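Local coordinates for protein cellulose 1,4-beta-cellobiosidase (PDB 3ZQX) that is a family 3b carbohydrate-binding module of a cellulosomal cellobiohydrolase, from a natural module deficient in adhesion, whose binding to cellulose was probably restored by one engineered substitution, at residues S15-K20 and A104-H109; F23-T28 and G95-V100; Y33-I38 and K84-P89. The protein carries 1 engineered substitution. All coordinates share one frame; numbering follows the deposited sequence.

Contact 1: S15-K20 and A104-H109. Engineered in segment 104-109: Trp106 (natural residue Asn).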
# COMPACT_ATOMS: atom_id res chain seq x y z
N SER A 15 -17.55 -7.40 2.53
CA SER A 15 -17.99 -7.32 1.15
C SER A 15 -18.10 -5.85 0.76
O SER A 15 -18.90 -5.10 1.34
CB SER A 15 -19.33 -8.01 0.99
OG SER A 15 -19.86 -7.77 -0.30
N THR A 16 -17.28 -5.42 -0.19
CA THR A 16 -17.30 -4.03 -0.62
C THR A 16 -16.76 -3.91 -2.03
O THR A 16 -15.91 -4.71 -2.43
CB THR A 16 -16.45 -3.13 0.31
OG1 THR A 16 -16.46 -1.79 -0.18
CG2 THR A 16 -15.02 -3.62 0.39
N GLN A 17 -17.21 -2.90 -2.75
CA GLN A 17 -16.64 -2.62 -4.06
C GLN A 17 -15.31 -1.87 -3.98
O GLN A 17 -14.62 -1.75 -4.99
CB GLN A 17 -17.64 -1.82 -4.89
CG GLN A 17 -18.89 -2.60 -5.22
CD GLN A 17 -20.03 -1.68 -5.56
OE1 GLN A 17 -20.43 -0.85 -4.76
NE2 GLN A 17 -20.55 -1.81 -6.78
N GLU A 18 -14.98 -1.33 -2.81
CA GLU A 18 -13.75 -0.56 -2.66
C GLU A 18 -12.97 -0.97 -1.42
O GLU A 18 -13.40 -0.73 -0.29
CB GLU A 18 -14.07 0.93 -2.58
CG GLU A 18 -14.66 1.49 -3.86
CD GLU A 18 -14.88 2.99 -3.82
OE1 GLU A 18 -15.09 3.53 -2.71
OE2 GLU A 18 -14.84 3.62 -4.89
N ILE A 19 -11.79 -1.56 -1.62
CA ILE A 19 -10.81 -1.60 -0.54
C ILE A 19 -10.39 -0.15 -0.34
O ILE A 19 -10.18 0.56 -1.32
CB ILE A 19 -9.58 -2.46 -0.93
CG1 ILE A 19 -10.00 -3.91 -1.17
CG2 ILE A 19 -8.50 -2.35 0.13
CD1 ILE A 19 -8.89 -4.78 -1.76
N LYS A 20 -10.36 0.33 0.90
CA LYS A 20 -10.03 1.73 1.13
C LYS A 20 -9.32 1.91 2.46
O LYS A 20 -9.82 1.49 3.50
CB LYS A 20 -11.31 2.57 1.11
CG LYS A 20 -11.08 4.07 1.27
CD LYS A 20 -12.38 4.86 1.19
CE LYS A 20 -12.12 6.35 1.36
NZ LYS A 20 -13.37 7.14 1.28
N ALA A 104 -12.99 -2.24 -12.53
CA ALA A 104 -13.59 -1.45 -13.60
C ALA A 104 -15.09 -1.69 -13.72
O ALA A 104 -15.84 -0.79 -14.08
CB ALA A 104 -12.90 -1.74 -14.93
N ASP A 105 -15.53 -2.92 -13.46
CA ASP A 105 -16.94 -3.26 -13.53
C ASP A 105 -17.68 -3.14 -12.19
O ASP A 105 -18.83 -3.54 -12.07
CB ASP A 105 -17.17 -4.62 -14.18
CG ASP A 105 -16.69 -5.78 -13.33
OD1 ASP A 105 -16.20 -5.53 -12.21
OD2 ASP A 105 -16.79 -6.93 -13.79
N TRP A 106 -16.99 -2.63 -11.17
CA TRP A 106 -17.61 -2.39 -9.87
C TRP A 106 -18.07 -3.67 -9.18
O TRP A 106 -19.00 -3.66 -8.38
CB TRP A 106 -18.73 -1.33 -9.97
CG TRP A 106 -18.18 0.04 -10.22
CD1 TRP A 106 -18.11 0.69 -11.42
CD2 TRP A 106 -17.63 0.93 -9.25
NE1 TRP A 106 -17.54 1.93 -11.25
CE2 TRP A 106 -17.24 2.10 -9.92
CE3 TRP A 106 -17.42 0.84 -7.87
CZ2 TRP A 106 -16.66 3.18 -9.26
CZ3 TRP A 106 -16.85 1.92 -7.21
CH2 TRP A 106 -16.47 3.07 -7.91
N SER A 107 -17.35 -4.76 -9.44
CA SER A 107 -17.56 -6.01 -8.72
C SER A 107 -17.18 -5.88 -7.25
O SER A 107 -16.46 -4.96 -6.86
CB SER A 107 -16.71 -7.13 -9.32
OG SER A 107 -17.11 -7.44 -10.64
N PHE A 108 -17.68 -6.80 -6.43
CA PHE A 108 -17.40 -6.80 -5.00
C PHE A 108 -16.16 -7.61 -4.63
O PHE A 108 -16.00 -8.76 -5.05
CB PHE A 108 -18.59 -7.38 -4.22
CG PHE A 108 -19.77 -6.47 -4.15
CD1 PHE A 108 -20.67 -6.38 -5.20
CD2 PHE A 108 -20.00 -5.70 -3.02
CE1 PHE A 108 -21.76 -5.54 -5.13
CE2 PHE A 108 -21.11 -4.86 -2.95
CZ PHE A 108 -21.98 -4.79 -4.00
N HIS A 109 -15.31 -7.00 -3.82
CA HIS A 109 -14.26 -7.72 -3.12
C HIS A 109 -14.81 -8.52 -1.95
O HIS A 109 -15.84 -8.16 -1.38
CB HIS A 109 -13.28 -6.76 -2.46
CG HIS A 109 -12.54 -5.85 -3.39
ND1 HIS A 109 -11.44 -6.25 -4.10
CD2 HIS A 109 -12.71 -4.53 -3.65
CE1 HIS A 109 -10.96 -5.22 -4.78
NE2 HIS A 109 -11.72 -4.17 -4.52
O HOH W 1 -17.82 -10.27 -1.26
O HOH W 2 -15.22 -2.61 -7.51
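Thr16 and His109 form an antiparallel hydrogen-bonded pair where strand 15-27 meets the short strand 109-110, at the calcium-bearing end of the beta sandwich that CBM3 modules adopt. The evidence is an asymmetric pair of backbone bonds: His109 N gives a short one to Thr16 O (2.7 Å), while Thr16 N reaches His109 O only weakly at 3.3 Å. One water donates to both Gln17 O and Ser107 O, tying the two backbones together beyond the paired residues.

The side-chain hydrogen bond across the contact comes from Gln17, whose NE2 reaches Trp106 O at 2.9 Å. Its N-H...O angle of 162° and the donor's place in the carbonyl plane, on a lone pair, mark a well-formed bond. Each segment also has its own turn: Thr16 OG1 accepts from Glu18 N in an ST turn, and Asp105 OD1 accepts from Ser107 N in an Asx turn and also from Ser107 OG, both on one face of the carboxylate.

Flat groups account for the rest. With its CG anti to the carbonyl carbon (chi1 -65°), Gln17 lays that atom over the Phe108 face, 3.8 Å from the ring centroid and 6° off the normal, a CH-pi contact; its amide lies nearly parallel to the ring. The engineered Trp106 instead presents an edge, with CH2 3.5 Å from Glu18 OE2, an oxygen that is salt-bridged to Arg102.

The buried side chain of His109 lies about 5 Å from the calcium ion, which neighbouring Asp110 helps to bind. His109 NE2 is hydrogen-bonded to Ile101 O, and Ile19 CG1 sits over one face, 3.7 Å from the His109 ring centroid.

Contact 2: F23-T28 and G95-V100; sequences FNIVNT and GEIQFV
Different first torsions turn Phe23 and Phe99 onto each other: Phe23 CG stands anti to its carbonyl carbon (chi1 -52°), whereas Phe99 CG takes the crowded position between backbone N and carbonyl carbon (chi1 73°). The rings meet face to face in an offset stack, with planes only 3° from parallel and centroids 4.0 Å apart. The offset places Phe23 CZ over the Phe99 face, displaced toward its rim and 3.4 Å from Phe99 CE1.

One antiparallel hydrogen-bonded pair, Phe23 with Ile97, sets the register. Phe23 N donates to Ile97 O at 2.9 Å, and Ile97 N returns a bond of 2.7 Å to Phe23 O. The Phe23 and Ile97 side chains leave the sheet on the same face, with Phe23 CB 4.3 Å from Ile97 CB. Farther along, Ile25 CD1 meets Ile97 CD1 at 4.3 Å.

That face looks into the protein. Phe23 packs on Leu40 and Tyr42 of strand 38-43 in the other large sheet, Ile25 also touches Leu40, and the Phe99 ring meets that of Tyr42. Aromatic and aliphatic side chains closing over neighbouring antiparallel strands in this way form the hydrophobic interior of a beta sandwich, the fold of CBM3 modules.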
# COMPACT_ATOMS: atom_id res chain seq x y z
N PHE A 23 -2.00 4.85 3.67
CA PHE A 23 -0.63 4.52 4.04
C PHE A 23 0.11 5.79 4.44
O PHE A 23 -0.31 6.90 4.11
CB PHE A 23 0.16 3.91 2.86
CG PHE A 23 -0.51 2.75 2.18
CD1 PHE A 23 -0.84 1.60 2.88
CD2 PHE A 23 -0.78 2.80 0.83
CE1 PHE A 23 -1.45 0.53 2.23
CE2 PHE A 23 -1.39 1.73 0.18
CZ PHE A 23 -1.71 0.60 0.88
N ASN A 24 1.20 5.62 5.18
CA ASN A 24 2.14 6.70 5.40
C ASN A 24 3.52 6.06 5.40
O ASN A 24 3.74 5.13 6.18
CB ASN A 24 1.84 7.36 6.75
CG ASN A 24 2.77 8.50 7.08
OD1 ASN A 24 3.28 9.19 6.18
ND2 ASN A 24 3.01 8.72 8.37
N ILE A 25 4.43 6.55 4.57
CA ILE A 25 5.79 6.01 4.56
C ILE A 25 6.68 6.96 5.34
O ILE A 25 6.78 8.14 5.01
CB ILE A 25 6.33 5.82 3.13
CG1 ILE A 25 5.47 4.79 2.38
CG2 ILE A 25 7.79 5.38 3.17
CD1 ILE A 25 5.77 4.71 0.90
N VAL A 26 7.31 6.43 6.39
CA VAL A 26 8.11 7.25 7.30
C VAL A 26 9.56 6.83 7.19
O VAL A 26 9.87 5.64 7.29
CB VAL A 26 7.63 7.07 8.75
CG1 VAL A 26 8.44 7.95 9.69
CG2 VAL A 26 6.14 7.39 8.87
N ASN A 27 10.47 7.78 6.98
CA ASN A 27 11.87 7.45 6.89
C ASN A 27 12.47 7.66 8.26
O ASN A 27 12.80 8.79 8.64
CB ASN A 27 12.52 8.38 5.86
CG ASN A 27 13.95 8.00 5.57
OD1 ASN A 27 14.54 7.19 6.28
ND2 ASN A 27 14.51 8.58 4.51
N THR A 28 12.72 6.56 8.96
CA THR A 28 13.19 6.61 10.34
C THR A 28 14.70 6.50 10.42
O THR A 28 15.27 6.57 11.50
CB THR A 28 12.59 5.49 11.22
OG1 THR A 28 13.12 4.22 10.82
CG2 THR A 28 11.08 5.48 11.14
N GLY A 95 3.43 11.60 4.54
CA GLY A 95 2.07 11.94 4.93
C GLY A 95 1.11 10.95 4.29
O GLY A 95 1.52 10.02 3.59
N GLU A 96 -0.17 11.15 4.53
CA GLU A 96 -1.16 10.18 4.10
C GLU A 96 -1.11 9.93 2.60
O GLU A 96 -0.99 10.86 1.79
CB GLU A 96 -2.56 10.62 4.51
CG GLU A 96 -3.04 11.90 3.85
CD GLU A 96 -4.45 12.27 4.25
OE1 GLU A 96 -5.37 11.47 4.03
OE2 GLU A 96 -4.64 13.40 4.76
N ILE A 97 -1.17 8.65 2.24
CA ILE A 97 -1.43 8.26 0.87
C ILE A 97 -2.76 7.54 0.91
O ILE A 97 -2.84 6.38 1.33
CB ILE A 97 -0.33 7.31 0.34
CG1 ILE A 97 1.06 7.94 0.49
CG2 ILE A 97 -0.61 6.93 -1.11
CD1 ILE A 97 2.21 6.99 0.18
N GLN A 98 -3.81 8.20 0.45
CA GLN A 98 -5.11 7.56 0.43
C GLN A 98 -5.10 6.51 -0.66
O GLN A 98 -4.47 6.70 -1.71
CB GLN A 98 -6.21 8.59 0.18
CG GLN A 98 -6.32 9.58 1.31
CD GLN A 98 -7.47 10.54 1.17
OE1 GLN A 98 -8.36 10.38 0.32
NE2 GLN A 98 -7.48 11.56 2.02
N PHE A 99 -5.77 5.39 -0.42
CA PHE A 99 -5.89 4.40 -1.47
C PHE A 99 -7.26 3.78 -1.53
O PHE A 99 -7.88 3.50 -0.50
CB PHE A 99 -4.80 3.31 -1.39
CG PHE A 99 -4.96 2.31 -0.26
CD1 PHE A 99 -4.54 2.61 1.03
CD2 PHE A 99 -5.47 1.04 -0.52
CE1 PHE A 99 -4.67 1.67 2.05
CE2 PHE A 99 -5.59 0.10 0.49
CZ PHE A 99 -5.19 0.42 1.77
N VAL A 100 -7.71 3.58 -2.77
CA VAL A 100 -8.88 2.78 -3.10
C VAL A 100 -8.46 1.77 -4.15
O VAL A 100 -7.73 2.12 -5.10
CB VAL A 100 -10.00 3.67 -3.66
CG1 VAL A 100 -11.04 2.83 -4.40
CG2 VAL A 100 -10.65 4.47 -2.53

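Contact 3: Y33-I38 and K84-P89; sequences YSLKDI and KDVKLP
Leu35 leans over Val86 and Leu88, and each of its side-chain carbons has a neighbour there. Leu35 CB lies 3.5 Å from Val86 O, the carbonyl that also accepts the Leu35 backbone N at 2.8 Å. Next, Leu35 CG approaches Leu88 CB at 4.1 Å. The branches then part: Leu35 CD1 goes to Val86 CG1 (4.0 Å), while Leu35 CD2 goes to Leu88 CD2 (4.1 Å). Leu88 extends the apolar patch to Ile25 of strand 15-27.

The backbones pair beside it. Tyr33 and Leu88 exchange two N-H...O bonds as an antiparallel hydrogen-bonded pair, Ser34 and Lys87 follow as a non-hydrogen-bonded pair, and residues 35-37 then curl into a 3-10 turn.

The polar side belongs to Ser34, whose OG is swung opposite the backbone N (chi1 174°). Ser34 OG donates to Asp85 OD1 at 2.6 Å, on the anti side of the carboxylate, and accepts from Lys36 N at 3.1 Å in an ST turn. Lys87 NZ takes the syn side of that same oxygen, 2.8 Å from Asp85 OD1. The aliphatic part of Lys36 runs alongside Asp85, but its NZ forms a salt bridge with Asp37.

Two donors thus grip Asp85 OD1 from different sides, which probably favours the charged carboxylate and should limit its rotation, while the Ser34 hydroxyl links this acid to the start of the turn.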
# COMPACT_ATOMS: atom_id res chain seq x y z
N TYR A 33 16.28 9.44 0.73
CA TYR A 33 16.04 8.62 -0.45
C TYR A 33 15.26 9.38 -1.50
O TYR A 33 14.65 10.42 -1.22
CB TYR A 33 15.21 7.39 -0.09
CG TYR A 33 15.86 6.44 0.87
CD1 TYR A 33 17.10 5.88 0.59
CD2 TYR A 33 15.23 6.08 2.05
CE1 TYR A 33 17.70 5.00 1.46
CE2 TYR A 33 15.81 5.19 2.93
CZ TYR A 33 17.05 4.65 2.62
OH TYR A 33 17.65 3.75 3.46
N SER A 34 15.26 8.84 -2.72
CA SER A 34 14.18 9.11 -3.65
C SER A 34 13.15 7.99 -3.55
O SER A 34 13.51 6.81 -3.54
CB SER A 34 14.68 9.18 -5.08
OG SER A 34 13.56 9.30 -5.94
N LEU A 35 11.88 8.36 -3.48
CA LEU A 35 10.81 7.39 -3.52
C LEU A 35 10.83 6.56 -4.80
O LEU A 35 10.24 5.48 -4.83
CB LEU A 35 9.45 8.06 -3.34
CG LEU A 35 9.16 8.46 -1.89
CD1 LEU A 35 8.12 9.55 -1.83
CD2 LEU A 35 8.71 7.24 -1.10
N LYS A 36 11.51 7.02 -5.85
CA LYS A 36 11.59 6.21 -7.06
C LYS A 36 12.24 4.86 -6.79
O LYS A 36 12.06 3.91 -7.56
CB LYS A 36 12.37 6.95 -8.15
CG LYS A 36 13.87 6.91 -7.96
CD LYS A 36 14.60 7.72 -9.02
CE LYS A 36 16.10 7.71 -8.78
NZ LYS A 36 16.65 6.32 -8.81
N ASP A 37 13.00 4.77 -5.69
CA ASP A 37 13.72 3.55 -5.32
C ASP A 37 12.95 2.65 -4.35
O ASP A 37 13.46 1.60 -3.95
CB ASP A 37 15.08 3.90 -4.73
CG ASP A 37 15.99 4.52 -5.76
OD1 ASP A 37 15.94 4.09 -6.93
OD2 ASP A 37 16.74 5.45 -5.41
N ILE A 38 11.74 3.03 -3.98
CA ILE A 38 10.97 2.31 -2.98
C ILE A 38 9.71 1.68 -3.58
O ILE A 38 9.02 2.32 -4.38
CB ILE A 38 10.61 3.25 -1.81
CG1 ILE A 38 11.89 3.66 -1.07
CG2 ILE A 38 9.61 2.61 -0.86
CD1 ILE A 38 11.73 4.82 -0.12
N LYS A 84 7.39 8.29 -8.70
CA LYS A 84 8.30 9.14 -9.45
C LYS A 84 9.38 9.66 -8.51
O LYS A 84 9.40 9.30 -7.32
CB LYS A 84 7.53 10.28 -10.10
CG LYS A 84 6.55 9.79 -11.16
CD LYS A 84 5.89 10.92 -11.90
CE LYS A 84 4.87 10.39 -12.90
NZ LYS A 84 4.06 11.50 -13.49
N ASP A 85 10.27 10.53 -9.01
CA ASP A 85 11.46 10.85 -8.22
C ASP A 85 11.04 12.03 -7.34
O ASP A 85 11.28 13.20 -7.64
CB ASP A 85 12.55 11.30 -9.23
CG ASP A 85 13.88 11.64 -8.59
OD1 ASP A 85 14.08 11.39 -7.39
OD2 ASP A 85 14.76 12.16 -9.30
N VAL A 86 10.64 11.65 -6.13
CA VAL A 86 10.19 12.55 -5.09
C VAL A 86 11.09 12.22 -3.93
O VAL A 86 11.17 11.07 -3.51
CB VAL A 86 8.71 12.34 -4.68
CG1 VAL A 86 8.38 13.18 -3.45
CG2 VAL A 86 7.78 12.70 -5.83
N LYS A 87 11.79 13.23 -3.43
CA LYS A 87 12.75 13.01 -2.37
C LYS A 87 12.03 12.87 -1.04
O LYS A 87 11.09 13.62 -0.73
CB LYS A 87 13.75 14.17 -2.33
CG LYS A 87 14.32 14.58 -3.70
CD LYS A 87 14.98 13.43 -4.44
CE LYS A 87 15.68 13.92 -5.70
NZ LYS A 87 16.33 12.80 -6.45
N LEU A 88 12.49 11.90 -0.25
CA LEU A 88 11.99 11.59 1.08
C LEU A 88 13.15 11.66 2.06
O LEU A 88 13.96 10.72 2.14
CB LEU A 88 11.35 10.20 1.11
CG LEU A 88 10.87 9.75 2.49
CD1 LEU A 88 9.72 10.64 2.98
CD2 LEU A 88 10.46 8.29 2.47
N PRO A 89 13.33 12.80 2.73
CA PRO A 89 14.51 12.95 3.58
C PRO A 89 14.49 12.07 4.83
O PRO A 89 13.43 11.65 5.31
CB PRO A 89 14.44 14.42 4.00
CG PRO A 89 12.99 14.73 4.00
CD PRO A 89 12.45 13.98 2.80

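The segments come along the chain as 15-20, 23-28, 33-38, then 84-89, 95-100 and 104-109, so contact 1 encloses contact 2, which encloses contact 3. Contacts 1 and 2, with centres about 22 Å apart, share strand 15-27 and one antiparallel sheet, and they touch where Ile19 packs on Phe99. Contact 3 is built on a separate two-stranded sheet, its centre about 13 Å from that of contact 2, reached through Asn27, whose ND2 probably bonds to Leu88 O. Contacts 1 and 3 lie on opposite sides of the chain's centre, about 30 Å apart between centres. Together they tie two lengths of chain far apart in sequence along the sandwich, from the calcium end to the other.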